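PDB 6I50: Sfrice_029225 from Spodoptera frugiperda, which probably acts as a cytokine of the tumour necrosis factor family, assembling into trimers that are expected to bind a TNF-type receptor. Local coordinates for residues 72-77 with 135-140; 90-93 with 98-101. All blocks are in the same frame, centred on the assembly; numbering follows the deposited sequence.

Interaction 1. Residues 72-77 with 135-140; sequences VYVQIY and LAVRNT
Val137 projects from strand 134-139 toward strand 68-80 and meets Val74 and Ile76, the two side chains that flank it along the facing strand. Val74 and Val137 approach tip to tip. CG1 of Val74, placed beside the carbonyl carbon by a chi1 of 173°, comes 3.9 Å from CG2 of Val137 and 4.1 Å from CG1 of the same residue, so one methyl rests against both branches of the opposing valine. Ile76 arrives differently: it slides past Val137 in the opposite direction, and the flank of its chain, CG1, lies 4.1 Å from Val137 CG1. That one valine methyl is thus shared between Val74 and Ile76. All three residues are buried, and Trp87 of strand 84-92 packs against both Val74 and Ile76, while His37 adds contacts to Ile76 and Val137.

Packing thins toward both ends. Val72 CG1 stays 4.6 Å from Leu135 CD1, and Asn139 OD1 comes no nearer than 4.7 Å to Ile76 CG2; this buried amide oxygen is instead hydrogen-bonded to Tyr78 OH and His37 NE2. Beyond it the chain leaves the strand at the exposed Thr140, and Arg138, on the far face of its strand, is partly exposed. The reverse face of 72-77 is not open: Tyr73, Gln75 and Tyr77 pack there against a second subunit of the trimer.

No hydrogen bond joins the segments, whose CA atoms approach no closer than 8.2 Å, at Val74 and Val137. Apolar side-chain packing between strands of two facing sheets, without backbone bonds, is what a beta sandwich is built on, here the jelly roll of the TNF family, with its inner sheet turned to the trimer interface.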
ATOM      1  N   VAL A  72      -2.698   8.066  -4.675  1.00  8.95           N
ATOM      2  CA  VAL A  72      -1.426   7.995  -5.389  1.00  7.58           C
ATOM      3  C   VAL A  72      -0.615   6.878  -4.750  1.00 11.90           C
ATOM      4  O   VAL A  72      -0.536   6.800  -3.522  1.00  9.99           O
ATOM      5  CB  VAL A  72      -0.660   9.331  -5.320  1.00 11.16           C
ATOM      6  CG1 VAL A  72       0.659   9.233  -6.074  1.00  9.36           C
ATOM      7  CG2 VAL A  72      -1.516  10.470  -5.877  1.00 14.29           C
ATOM      8  N   TYR A  73      -0.020   6.014  -5.568  1.00 10.56           N
ATOM      9  CA  TYR A  73       0.798   4.937  -5.025  1.00  9.06           C
ATOM     10  C   TYR A  73       2.072   4.804  -5.849  1.00  8.59           C
ATOM     11  O   TYR A  73       2.084   5.071  -7.056  1.00  9.03           O
ATOM     12  CB  TYR A  73       0.025   3.603  -4.979  1.00  8.75           C
ATOM     13  CG  TYR A  73      -0.506   3.152  -6.320  1.00 11.94           C
ATOM     14  CD1 TYR A  73       0.303   2.434  -7.201  1.00 13.92           C
ATOM     15  CD2 TYR A  73      -1.812   3.443  -6.709  1.00 11.33           C
ATOM     16  CE1 TYR A  73      -0.170   2.035  -8.440  1.00 10.50           C
ATOM     17  CE2 TYR A  73      -2.299   3.037  -7.947  1.00 11.89           C
ATOM     18  CZ  TYR A  73      -1.471   2.333  -8.804  1.00 13.10           C
ATOM     19  OH  TYR A  73      -1.947   1.935 -10.029  1.00 13.80           O
ATOM     20  N   VAL A  74       3.151   4.418  -5.175  1.00  7.70           N
ATOM     21  CA  VAL A  74       4.469   4.297  -5.788  1.00  8.54           C
ATOM     22  C   VAL A  74       5.156   3.066  -5.222  1.00  6.26           C
ATOM     23  O   VAL A  74       5.113   2.822  -4.010  1.00  9.20           O
ATOM     24  CB  VAL A  74       5.335   5.548  -5.527  1.00  9.43           C
ATOM     25  CG1 VAL A  74       6.758   5.337  -6.030  1.00 10.27           C
ATOM     26  CG2 VAL A  74       4.715   6.797  -6.150  1.00 13.11           C
ATOM     27  N   GLN A  75       5.814   2.302  -6.092  1.00  9.80           N
ATOM     28  CA  GLN A  75       6.722   1.246  -5.654  1.00  9.64           C
ATOM     29  C   GLN A  75       8.014   1.327  -6.451  1.00  8.93           C
ATOM     30  O   GLN A  75       7.987   1.353  -7.687  1.00 10.53           O
ATOM     31  CB  GLN A  75       6.108  -0.143  -5.821  1.00  7.74           C
ATOM     32  CG  GLN A  75       7.062  -1.262  -5.406  1.00 10.23           C
ATOM     33  CD  GLN A  75       6.342  -2.574  -5.199  1.00  9.93           C
ATOM     34  OE1 GLN A  75       5.491  -2.691  -4.315  1.00 12.43           O
ATOM     35  NE2 GLN A  75       6.685  -3.579  -6.008  1.00  8.81           N
ATOM     36  N   ILE A  76       9.139   1.379  -5.747  1.00  9.13           N
ATOM     37  CA  ILE A  76      10.458   1.261  -6.357  1.00 11.88           C
ATOM     38  C   ILE A  76      11.076  -0.028  -5.842  1.00  9.39           C
ATOM     39  O   ILE A  76      11.183  -0.233  -4.625  1.00 10.63           O
ATOM     40  CB  ILE A  76      11.354   2.469  -6.044  1.00  9.86           C
ATOM     41  CG1 ILE A  76      10.695   3.773  -6.526  1.00 10.65           C
ATOM     42  CG2 ILE A  76      12.726   2.294  -6.683  1.00 10.88           C
ATOM     43  CD1 ILE A  76      10.449   3.833  -8.026  1.00 11.15           C
ATOM     44  N   TYR A  77      11.478  -0.897  -6.762  1.00 10.97           N
ATOM     45  CA  TYR A  77      12.096  -2.175  -6.420  1.00 12.73           C
ATOM     46  C   TYR A  77      13.606  -1.998  -6.538  1.00 16.22           C
ATOM     47  O   TYR A  77      14.150  -1.933  -7.641  1.00 13.99           O
ATOM     48  CB  TYR A  77      11.566  -3.267  -7.343  1.00 13.06           C
ATOM     49  CG  TYR A  77      11.877  -4.695  -6.948  1.00  9.54           C
ATOM     50  CD1 TYR A  77      13.171  -5.193  -7.020  1.00 12.34           C
ATOM     51  CD2 TYR A  77      10.861  -5.561  -6.565  1.00 14.90           C
ATOM     52  CE1 TYR A  77      13.449  -6.505  -6.686  1.00 18.43           C
ATOM     53  CE2 TYR A  77      11.134  -6.877  -6.230  1.00 14.07           C
ATOM     54  CZ  TYR A  77      12.425  -7.340  -6.297  1.00 21.36           C
ATOM     55  OH  TYR A  77      12.702  -8.648  -5.970  1.00 29.86           O
ATOM     56  N   LEU A 135       4.496  15.216 -11.070  1.00 11.65           N
ATOM     57  CA  LEU A 135       4.966  14.330 -10.014  1.00 13.24           C
ATOM     58  C   LEU A 135       6.163  13.550 -10.521  1.00 13.02           C
ATOM     59  O   LEU A 135       6.109  12.974 -11.610  1.00 12.29           O
ATOM     60  CB  LEU A 135       3.877  13.357  -9.567  1.00 11.89           C
ATOM     61  CG  LEU A 135       2.585  13.984  -9.043  1.00 17.96           C
ATOM     62  CD1 LEU A 135       1.568  12.888  -8.738  1.00 14.56           C
ATOM     63  CD2 LEU A 135       2.849  14.827  -7.808  1.00 18.94           C
ATOM     64  N   ALA A 136       7.230  13.520  -9.728  1.00 13.06           N
ATOM     65  CA  ALA A 136       8.405  12.714 -10.028  1.00 11.15           C
ATOM     66  C   ALA A 136       8.823  11.957  -8.780  1.00 11.31           C
ATOM     67  O   ALA A 136       8.620  12.427  -7.658  1.00 10.34           O
ATOM     68  CB  ALA A 136       9.578  13.575 -10.513  1.00 11.86           C
ATOM     69  N   VAL A 137       9.410  10.784  -8.983  1.00  9.95           N
ATOM     70  CA  VAL A 137       9.987   9.997  -7.898  1.00 11.26           C
ATOM     71  C   VAL A 137      11.500  10.129  -7.984  1.00 12.50           C
ATOM     72  O   VAL A 137      12.094   9.845  -9.031  1.00 15.01           O
ATOM     73  CB  VAL A 137       9.567   8.521  -7.976  1.00 13.79           C
ATOM     74  CG1 VAL A 137      10.013   7.786  -6.720  1.00 15.86           C
ATOM     75  CG2 VAL A 137       8.064   8.392  -8.154  1.00 12.56           C
ATOM     76  N   ARG A 138      12.127  10.551  -6.889  1.00 12.65           N
ATOM     77  CA  ARG A 138      13.579  10.610  -6.798  1.00 11.81           C
ATOM     78  C   ARG A 138      14.044   9.767  -5.621  1.00 14.85           C
ATOM     79  O   ARG A 138      13.340   9.636  -4.621  1.00 11.14           O
ATOM     80  CB  ARG A 138      14.088  12.049  -6.616  1.00 12.71           C
ATOM     81  CG  ARG A 138      13.982  12.911  -7.860  1.00 13.11           C
ATOM     82  CD  ARG A 138      14.617  14.282  -7.652  1.00 14.21           C
ATOM     83  NE  ARG A 138      14.572  15.055  -8.890  1.00 14.69           N
ATOM     84  CZ  ARG A 138      13.499  15.723  -9.314  1.00 20.42           C
ATOM     85  NH1 ARG A 138      12.396  15.738  -8.582  1.00 15.65           N
ATOM     86  NH2 ARG A 138      13.532  16.387 -10.463  1.00 20.44           N
ATOM     87  N   ASN A 139      15.236   9.194  -5.742  1.00 12.62           N
ATOM     88  CA  ASN A 139      15.858   8.606  -4.568  1.00 12.85           C
ATOM     89  C   ASN A 139      16.380   9.726  -3.673  1.00 20.02           C
ATOM     90  O   ASN A 139      16.698  10.824  -4.141  1.00 17.62           O
ATOM     91  CB  ASN A 139      16.982   7.653  -4.981  1.00 16.90           C
ATOM     92  CG  ASN A 139      16.481   6.518  -5.855  1.00 16.88           C
ATOM     93  OD1 ASN A 139      15.349   6.046  -5.695  1.00 17.16           O
ATOM     94  ND2 ASN A 139      17.313   6.085  -6.798  1.00 20.09           N
ATOM     95  N   THR A 140      16.422   9.463  -2.365  1.00 18.07           N
ATOM     96  CA  THR A 140      16.874  10.496  -1.441  1.00 20.81           C
ATOM     97  C   THR A 140      18.384  10.662  -1.439  1.00 26.85           C
ATOM     98  O   THR A 140      18.874  11.746  -1.107  1.00 33.36           O
ATOM     99  CB  THR A 140      16.406  10.190  -0.019  1.00 28.10           C
ATOM    100  OG1 THR A 140      17.149   9.073   0.486  1.00 37.64           O
ATOM    101  CG2 THR A 140      14.928   9.863  -0.010  1.00 24.43           C
TER

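Interaction 2. Residues 90-93 with 98-101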
ATOM      1  N   HIS A  90       8.041  13.992  -5.500  1.00 11.25           N
ATOM      2  CA  HIS A  90       8.166  15.441  -5.615  1.00  8.64           C
ATOM      3  C   HIS A  90       7.050  16.014  -6.477  1.00 10.65           C
ATOM      4  O   HIS A  90       6.814  15.540  -7.591  1.00 13.67           O
ATOM      5  CB  HIS A  90       9.516  15.823  -6.220  1.00 12.09           C
ATOM      6  CG  HIS A  90      10.655  15.707  -5.259  1.00 18.30           C
ATOM      7  ND1 HIS A  90      11.939  15.404  -5.659  1.00 19.79           N
ATOM      8  CD2 HIS A  90      10.704  15.859  -3.914  1.00 19.47           C
ATOM      9  CE1 HIS A  90      12.730  15.376  -4.601  1.00 20.31           C
ATOM     10  NE2 HIS A  90      12.005  15.647  -3.530  1.00 18.76           N
ATOM     11  N   ARG A  91       6.395  17.054  -5.974  1.00 11.11           N
ATOM     12  CA  ARG A  91       5.360  17.767  -6.707  1.00 11.13           C
ATOM     13  C   ARG A  91       5.879  19.138  -7.121  1.00 11.20           C
ATOM     14  O   ARG A  91       6.409  19.891  -6.292  1.00 13.87           O
ATOM     15  CB  ARG A  91       4.092  17.920  -5.861  1.00 13.97           C
ATOM     16  CG  ARG A  91       2.886  18.395  -6.666  1.00 17.86           C
ATOM     17  CD  ARG A  91       2.469  19.797  -6.278  1.00 22.45           C
ATOM     18  NE  ARG A  91       2.185  19.908  -4.853  1.00 19.82           N
ATOM     19  CZ  ARG A  91       1.037  19.550  -4.285  1.00 30.10           C
ATOM     20  NH1 ARG A  91       0.872  19.692  -2.974  1.00 28.26           N
ATOM     21  NH2 ARG A  91       0.052  19.046  -5.019  1.00 22.19           N
ATOM     22  N   THR A  92       5.743  19.452  -8.405  1.00 11.01           N
ATOM     23  CA  THR A  92       6.098  20.756  -8.934  1.00 13.33           C
ATOM     24  C   THR A  92       4.901  21.311  -9.691  1.00 12.73           C
ATOM     25  O   THR A  92       3.998  20.578 -10.096  1.00 14.78           O
ATOM     26  CB  THR A  92       7.324  20.690  -9.861  1.00 17.99           C
ATOM     27  OG1 THR A  92       7.107  19.698 -10.873  1.00 14.72           O
ATOM     28  CG2 THR A  92       8.588  20.343  -9.071  1.00 14.09           C
ATOM     29  N   ASN A  93       4.906  22.626  -9.877  1.00 13.64           N
ATOM     30  CA  ASN A  93       3.812  23.310 -10.548  1.00 15.08           C
ATOM     31  C   ASN A  93       4.301  24.708 -10.871  1.00 16.91           C
ATOM     32  O   ASN A  93       5.159  25.246 -10.170  1.00 18.21           O
ATOM     33  CB  ASN A  93       2.552  23.352  -9.664  1.00 20.72           C
ATOM     34  CG  ASN A  93       1.336  23.911 -10.386  1.00 26.82           C
ATOM     35  OD1 ASN A  93       1.301  25.084 -10.733  1.00 22.23           O
ATOM     36  ND2 ASN A  93       0.317  23.072 -10.589  1.00 26.92           N
ATOM     37  N   GLY A  98      10.238  25.640  -6.663  1.00 19.76           N
ATOM     38  CA  GLY A  98      10.896  24.421  -6.229  1.00 18.66           C
ATOM     39  C   GLY A  98       9.941  23.244  -6.161  1.00 19.01           C
ATOM     40  O   GLY A  98       8.904  23.200  -6.831  1.00 22.43           O
ATOM     41  N   ARG A  99      10.307  22.271  -5.327  1.00 15.17           N
ATOM     42  CA  ARG A  99       9.569  21.023  -5.198  1.00 15.42           C
ATOM     43  C   ARG A  99       8.926  20.906  -3.823  1.00 18.71           C
ATOM     44  O   ARG A  99       9.457  21.404  -2.826  1.00 24.67           O
ATOM     45  CB  ARG A  99      10.481  19.809  -5.392  1.00 20.63           C
ATOM     46  CG  ARG A  99      11.475  19.910  -6.506  1.00 28.52           C
ATOM     47  CD  ARG A  99      12.610  18.953  -6.240  1.00 25.00           C
ATOM     48  NE  ARG A  99      13.582  18.939  -7.325  1.00 34.93           N
ATOM     49  CZ  ARG A  99      14.755  18.326  -7.251  1.00 33.92           C
ATOM     50  NH1 ARG A  99      15.097  17.689  -6.137  1.00 28.22           N
ATOM     51  NH2 ARG A  99      15.584  18.354  -8.285  1.00 41.00           N
ATOM     52  N   GLU A 100       7.786  20.219  -3.779  1.00 12.12           N
ATOM     53  CA  GLU A 100       7.150  19.802  -2.533  1.00 12.80           C
ATOM     54  C   GLU A 100       7.248  18.286  -2.424  1.00 14.90           C
ATOM     55  O   GLU A 100       6.993  17.574  -3.399  1.00 18.45           O
ATOM     56  CB  GLU A 100       5.677  20.222  -2.477  1.00 19.01           C
ATOM     57  CG  GLU A 100       5.435  21.699  -2.252  1.00 28.77           C
ATOM     58  CD  GLU A 100       3.955  22.048  -2.252  1.00 32.28           C
ATOM     59  OE1 GLU A 100       3.126  21.143  -2.490  1.00 26.32           O
ATOM     60  OE2 GLU A 100       3.616  23.227  -2.021  1.00 36.43           O
ATOM     61  N   THR A 101       7.607  17.798  -1.241  1.00 16.66           N
ATOM     62  CA  THR A 101       7.691  16.364  -0.991  1.00 14.56           C
ATOM     63  C   THR A 101       6.367  15.900  -0.391  1.00 11.87           C
ATOM     64  O   THR A 101       5.999  16.325   0.709  1.00 16.09           O
ATOM     65  CB  THR A 101       8.853  16.044  -0.049  1.00 16.43           C
ATOM     66  OG1 THR A 101      10.085  16.521  -0.618  1.00 13.50           O
ATOM     67  CG2 THR A 101       8.947  14.550   0.179  1.00 19.09           C
TER
HETATM   68  O   HOH W   1       7.497  23.954  -9.067  1.00 14.89           O
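Arg91 and Glu100 form an antiparallel hydrogen-bonded pair: Arg91 N donates to Glu100 O (2.7 Å) and Glu100 N to Arg91 O (2.9 Å), both nearly straight. Their side chains run side by side, and a single carboxylate oxygen, Glu100 OE1, takes both NE (2.8 Å) and NH1 (2.7 Å) of Arg91. OE1 lies near the guanidinium plane, but the carboxylate is turned 72° from it; NE meets OE1 from above the carboxylate plane and NH1 nearly along the C-O axis, both by bonds less straight than those of the backbone. NH2 of Arg91 is satisfied by Asp133 and Phe128 O. Replacing Arg91 by alanine would remove the guanidinium and would probably leave Glu100 and Asp133 without the cation they share.

On the opposite face, CD of Arg99 sits over the His90 ring in a CH-pi contact, 3.9 Å from the centroid, while Thr101 OG1 lies at the ring edge, 3.4 Å from CD2. His90 ND1 is hydrogen-bonded to Arg138, and the Arg99 guanidinium pairs with Asp34. Near the turn, a water accepts from Asn93 N (3.0 Å) and hydrogen-bonds Gly98 O (2.7 Å). Backbone bonds and a salt bridge thus close the hairpin end, and Arg91, shared with Asp133, ties it to the residue just before strand 134-139.

In the fold
The centres of the two contacts lie about 13 Å apart, with interaction 1 about 3 Å from the middle of the chain and interaction 2 about 12 Å out, at the surface. Along the sequence, strand 68-80 comes first, the hairpin of strands 84-92 and 100-108 follows, and strand 134-139 comes last, so 90-101 falls between the two halves of interaction 1. Strands 134-139 and 84-92 are antiparallel neighbours in one sheet: Ala136 O faces His90 N at 2.7 Å, a probable hydrogen bond. Interaction 1 therefore fastens this sheet to the one at the trimer interface, whereas interaction 2 holds together its outermost hairpin within the chain.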